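Local structure of major capsid protein (Human herpesvirus 1, 1NO7) at residues Gln252-Phe257 with Leu272-Arg277; Ala378-Asp383 with Asp503-Leu508. The protein is the major building block of the herpesvirus capsid shell, represented here by its large protease-resistant upper domain. All coordinates share one frame; numbering follows the deposited sequence.

Contact 1 (Gln252-Phe257 with Leu272-Arg277)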
# COMPACT_ATOMS: atom_id res chain seq x y z
N GLN A 252 5.23 8.64 17.33
CA GLN A 252 5.87 9.40 18.40
C GLN A 252 7.39 9.36 18.30
O GLN A 252 8.07 10.33 18.65
CB GLN A 252 5.44 8.85 19.76
CG GLN A 252 5.90 9.69 20.92
CD GLN A 252 5.47 11.14 20.78
OE1 GLN A 252 4.29 11.45 20.69
NE2 GLN A 252 6.45 12.04 20.76
N LEU A 253 7.92 8.24 17.82
CA LEU A 253 9.37 8.08 17.69
C LEU A 253 10.01 9.27 16.99
O LEU A 253 11.03 9.77 17.44
CB LEU A 253 9.72 6.81 16.92
CG LEU A 253 11.07 6.22 17.29
CD1 LEU A 253 11.08 5.89 18.78
CD2 LEU A 253 11.32 4.95 16.47
N VAL A 254 9.43 9.71 15.88
CA VAL A 254 10.00 10.85 15.17
C VAL A 254 10.14 12.06 16.09
O VAL A 254 11.24 12.60 16.23
CB VAL A 254 9.15 11.26 13.96
CG1 VAL A 254 9.56 12.67 13.49
CG2 VAL A 254 9.37 10.27 12.84
N ASP A 255 9.04 12.49 16.70
CA ASP A 255 9.09 13.65 17.59
C ASP A 255 10.07 13.43 18.75
O ASP A 255 10.59 14.40 19.33
CB ASP A 255 7.69 13.95 18.14
CG ASP A 255 6.67 14.19 17.03
OD1 ASP A 255 6.91 15.09 16.18
OD2 ASP A 255 5.64 13.49 17.00
N ASP A 256 10.32 12.17 19.08
CA ASP A 256 11.25 11.81 20.16
C ASP A 256 12.71 12.11 19.81
O ASP A 256 13.57 12.21 20.70
CB ASP A 256 11.12 10.33 20.49
CG ASP A 256 10.03 10.05 21.49
OD1 ASP A 256 9.71 8.86 21.69
OD2 ASP A 256 9.50 11.02 22.07
N PHE A 257 12.99 12.23 18.52
CA PHE A 257 14.33 12.49 18.03
C PHE A 257 14.34 13.65 17.03
O PHE A 257 15.02 13.60 16.00
CB PHE A 257 14.89 11.22 17.40
CG PHE A 257 15.07 10.11 18.38
CD1 PHE A 257 15.01 8.78 17.97
CD2 PHE A 257 15.35 10.38 19.71
CE1 PHE A 257 15.22 7.74 18.88
CE2 PHE A 257 15.56 9.35 20.63
CZ PHE A 257 15.50 8.02 20.21
N LEU A 272 11.90 17.47 7.93
CA LEU A 272 13.27 17.49 7.42
C LEU A 272 14.09 16.42 8.09
O LEU A 272 15.04 15.90 7.52
CB LEU A 272 13.91 18.84 7.69
CG LEU A 272 13.18 20.02 7.07
CD1 LEU A 272 13.84 21.31 7.55
CD2 LEU A 272 13.22 19.91 5.54
N ASN A 273 13.70 16.10 9.32
CA ASN A 273 14.40 15.09 10.11
C ASN A 273 13.93 13.64 9.85
O ASN A 273 14.65 12.69 10.19
CB ASN A 273 14.26 15.44 11.59
CG ASN A 273 14.85 14.39 12.50
OD1 ASN A 273 15.92 13.85 12.22
ND2 ASN A 273 14.16 14.10 13.60
N HIS A 274 12.74 13.45 9.27
CA HIS A 274 12.22 12.10 8.99
C HIS A 274 11.37 11.95 7.73
O HIS A 274 10.62 12.86 7.37
CB HIS A 274 11.40 11.57 10.16
CG HIS A 274 11.22 10.08 10.13
ND1 HIS A 274 11.83 9.24 11.04
CD2 HIS A 274 10.51 9.29 9.30
CE1 HIS A 274 11.50 7.99 10.77
NE2 HIS A 274 10.70 7.99 9.72
N LEU A 275 11.47 10.79 7.08
CA LEU A 275 10.75 10.54 5.84
C LEU A 275 9.24 10.36 5.98
O LEU A 275 8.47 11.04 5.28
CB LEU A 275 11.37 9.34 5.11
CG LEU A 275 10.79 9.03 3.72
CD1 LEU A 275 10.88 10.27 2.82
CD2 LEU A 275 11.56 7.87 3.10
N MET A 276 8.80 9.45 6.85
CA MET A 276 7.37 9.23 7.03
C MET A 276 6.67 10.58 7.29
O MET A 276 5.72 10.94 6.60
CB MET A 276 7.09 8.23 8.18
CG MET A 276 7.70 6.79 8.01
SD MET A 276 7.09 5.80 6.54
CE MET A 276 7.59 6.95 5.08
N ARG A 277 7.15 11.36 8.26
CA ARG A 277 6.53 12.66 8.57
C ARG A 277 6.73 13.68 7.45
O ARG A 277 6.37 14.85 7.60
CB ARG A 277 7.13 13.25 9.85
CG ARG A 277 7.09 12.32 11.05
CD ARG A 277 5.81 12.46 11.88
NE ARG A 277 5.81 13.65 12.74
CZ ARG A 277 5.61 14.89 12.30
NH1 ARG A 277 5.39 15.10 10.99
NH2 ARG A 277 5.65 15.91 13.16

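Contact 2 (Ala378-Asp383 with Asp503-Leu508)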
# COMPACT_ATOMS: atom_id res chain seq x y z
N ALA A 378 -1.89 -4.12 -5.86
CA ALA A 378 -2.60 -4.39 -7.12
C ALA A 378 -3.75 -3.42 -7.34
O ALA A 378 -4.33 -2.87 -6.38
CB ALA A 378 -3.13 -5.84 -7.14
N GLY A 379 -4.07 -3.21 -8.62
CA GLY A 379 -5.16 -2.33 -9.01
C GLY A 379 -6.40 -3.19 -9.10
O GLY A 379 -6.30 -4.40 -9.41
N VAL A 380 -7.56 -2.59 -8.86
CA VAL A 380 -8.82 -3.32 -8.89
C VAL A 380 -9.70 -3.08 -10.12
O VAL A 380 -9.73 -1.97 -10.67
CB VAL A 380 -9.65 -2.96 -7.65
CG1 VAL A 380 -10.90 -3.82 -7.60
CG2 VAL A 380 -8.82 -3.15 -6.42
N ARG A 381 -10.41 -4.13 -10.55
CA ARG A 381 -11.33 -4.02 -11.70
C ARG A 381 -12.73 -3.84 -11.11
O ARG A 381 -13.54 -4.77 -11.08
CB ARG A 381 -11.29 -5.30 -12.53
CG ARG A 381 -9.92 -5.68 -13.03
CD ARG A 381 -9.97 -6.99 -13.78
NE ARG A 381 -10.93 -6.95 -14.87
CZ ARG A 381 -11.28 -7.99 -15.62
NH1 ARG A 381 -10.74 -9.19 -15.39
NH2 ARG A 381 -12.18 -7.85 -16.58
N PHE A 382 -13.02 -2.63 -10.64
CA PHE A 382 -14.29 -2.35 -9.98
C PHE A 382 -15.56 -2.88 -10.64
O PHE A 382 -16.47 -3.33 -9.92
CB PHE A 382 -14.37 -0.85 -9.69
CG PHE A 382 -13.30 -0.39 -8.72
CD1 PHE A 382 -11.98 -0.27 -9.14
CD2 PHE A 382 -13.60 -0.22 -7.37
CE1 PHE A 382 -10.96 0.01 -8.23
CE2 PHE A 382 -12.59 0.06 -6.45
CZ PHE A 382 -11.26 0.17 -6.88
N ASP A 383 -15.64 -2.85 -11.97
CA ASP A 383 -16.84 -3.40 -12.61
C ASP A 383 -16.92 -4.86 -12.18
O ASP A 383 -17.81 -5.23 -11.39
CB ASP A 383 -16.77 -3.27 -14.15
CG ASP A 383 -15.39 -3.57 -14.71
OD1 ASP A 383 -14.44 -2.80 -14.42
OD2 ASP A 383 -15.25 -4.58 -15.44
N ASP A 503 -9.09 -12.14 -12.25
CA ASP A 503 -10.54 -11.94 -12.30
C ASP A 503 -10.94 -10.53 -11.89
O ASP A 503 -11.36 -9.75 -12.74
CB ASP A 503 -11.25 -12.96 -11.40
CG ASP A 503 -11.41 -14.32 -12.08
OD1 ASP A 503 -12.11 -14.39 -13.11
OD2 ASP A 503 -10.83 -15.31 -11.58
N TYR A 504 -10.80 -10.21 -10.60
CA TYR A 504 -11.18 -8.89 -10.08
C TYR A 504 -10.00 -7.93 -9.89
O TYR A 504 -10.11 -6.71 -10.14
CB TYR A 504 -11.88 -9.02 -8.72
CG TYR A 504 -13.07 -9.95 -8.71
CD1 TYR A 504 -12.90 -11.33 -8.68
CD2 TYR A 504 -14.37 -9.45 -8.72
CE1 TYR A 504 -13.99 -12.20 -8.66
CE2 TYR A 504 -15.47 -10.30 -8.70
CZ TYR A 504 -15.27 -11.68 -8.67
OH TYR A 504 -16.34 -12.55 -8.67
N PHE A 505 -8.89 -8.48 -9.42
CA PHE A 505 -7.69 -7.70 -9.15
C PHE A 505 -6.50 -8.01 -10.05
O PHE A 505 -6.26 -9.17 -10.39
CB PHE A 505 -7.27 -7.95 -7.72
CG PHE A 505 -8.37 -7.78 -6.73
CD1 PHE A 505 -8.81 -8.86 -5.97
CD2 PHE A 505 -8.92 -6.51 -6.50
CE1 PHE A 505 -9.77 -8.70 -4.97
CE2 PHE A 505 -9.89 -6.33 -5.50
CZ PHE A 505 -10.32 -7.43 -4.73
N TYR A 506 -5.75 -6.98 -10.41
CA TYR A 506 -4.58 -7.17 -11.26
C TYR A 506 -3.31 -6.65 -10.58
O TYR A 506 -3.27 -5.50 -10.11
CB TYR A 506 -4.79 -6.49 -12.60
CG TYR A 506 -5.15 -5.03 -12.49
CD1 TYR A 506 -4.17 -4.06 -12.37
CD2 TYR A 506 -6.47 -4.62 -12.56
CE1 TYR A 506 -4.50 -2.70 -12.33
CE2 TYR A 506 -6.82 -3.27 -12.52
CZ TYR A 506 -5.83 -2.31 -12.41
OH TYR A 506 -6.18 -0.97 -12.45
N PRO A 507 -2.25 -7.50 -10.51
CA PRO A 507 -0.95 -7.18 -9.91
C PRO A 507 -0.33 -5.96 -10.56
O PRO A 507 -0.35 -5.84 -11.80
CB PRO A 507 -0.12 -8.43 -10.19
CG PRO A 507 -1.13 -9.52 -10.15
CD PRO A 507 -2.28 -8.91 -10.95
N LEU A 508 0.20 -5.06 -9.74
CA LEU A 508 0.84 -3.85 -10.26
C LEU A 508 1.63 -3.22 -9.11
O LEU A 508 1.13 -2.27 -8.48
CB LEU A 508 -0.22 -2.88 -10.76
CG LEU A 508 0.32 -1.58 -11.34
CD1 LEU A 508 0.16 -1.61 -12.88
CD2 LEU A 508 -0.43 -0.37 -10.75

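Contact 1 (Gln252-Phe257 with Leu272-Arg277)
Asn-273, in the last turn of helix 269-273, reaches across to the chain just past helix 234-256: its ND2 lies 2.6 Å from Phe-257 O, a weak hydrogen bond bent to 130° at the hydrogen. With CG anti to the backbone N (chi1 175°), the amide extends toward that carbonyl. ND2 also bonds Thr-258 OG1, while OD1 has a weak bond to Gln-589. At His-274 the chain leaves helical geometry, and its ring turns one face to Val-254, whose CG2 sits 3.5 Å from the ring centroid, 26° off the normal, as a CH-pi contact displaced toward the rim. Phe-579 meets the same imidazole edge-to-face, and Met-575 of helix 567-577 touches both His-274 and Val-254. Arg-277 lays its CG against both methyls of Val-254, 3.5 Å from CG1. Bends at chi2 and chi3 fold its chain round toward Asp-255; Arg-277 NH2 approaches Asp-255 OD1 at 3.4 Å, near the guanidinium plane, in a long, weak salt bridge. Apolar packing of the Val-254 methyls on the imidazole and the arginine methylenes thus carries most of the contact, whereas the peripheral charge pair involves an exposed, poorly ordered aspartate and probably adds little hold.

Contact 2 (Ala378-Asp383 with Asp503-Leu508)
Tyr-504 O receives the backbone N of Arg-381 at 2.6 Å, and the arginine side chain passes alongside this carbonyl. Two residues along each strand, Gly-379 and Tyr-506 form an antiparallel hydrogen-bonded pair: Tyr-506 N gives a nearly straight bond of 2.8 Å (174°) to Gly-379 O, and Gly-379 N returns a more bent one to Tyr-506 O. The tyrosine ring folds back over its partner, CG lying between the backbone N and the carbonyl carbon (chi1 54°). Gly-379 CA lies 3.7 Å from the Tyr-506 ring centroid, over the face, in a CH-pi contact; at the ring edge Arg-381 CG is 3.6 Å from Tyr-506 CD2. On the other face of the sheet, Val-380 and Phe-505 run side by side in a non-hydrogen-bonded pair; the valine meets the CD2-CE2 side of the ring, Val-380 CG2 near its plane and 3.4 Å from Phe-505 CD2, with CG1 off the plane against CE2. Ile-487 and Ala-182 pack against this pair. Arg-381 NH1 finds its hydrogen bond at Gly-502 O, just ahead of the strand. This is the pairing of central strand 376-380 with outer strand 505-507 in a three-stranded antiparallel sheet of order 2-1-3, with Arg-381 at the N-cap position of helix 382-389.

How the contacts relate
Contacts 1 and 2 are separate points of the same upper domain, lying on opposite sides of the chain's centre. Their centres stand about 34 Å apart and their nearest atoms about 18 Å, so neither touches the other. Along the sequence they follow in series, contact 1 closing before contact 2 opens. Their spans differ sharply: only 14 residues separate 252-257 from 272-277, whereas 119 lie between 378-383 and 503-508. The bonds of contact 1 come from side chains near helix ends, at a partly buried site with its centre about 20 Å from the centre of the chain; those of contact 2 come from the backbone of strands distant in sequence, its buried centre about 14 Å from the chain's centre.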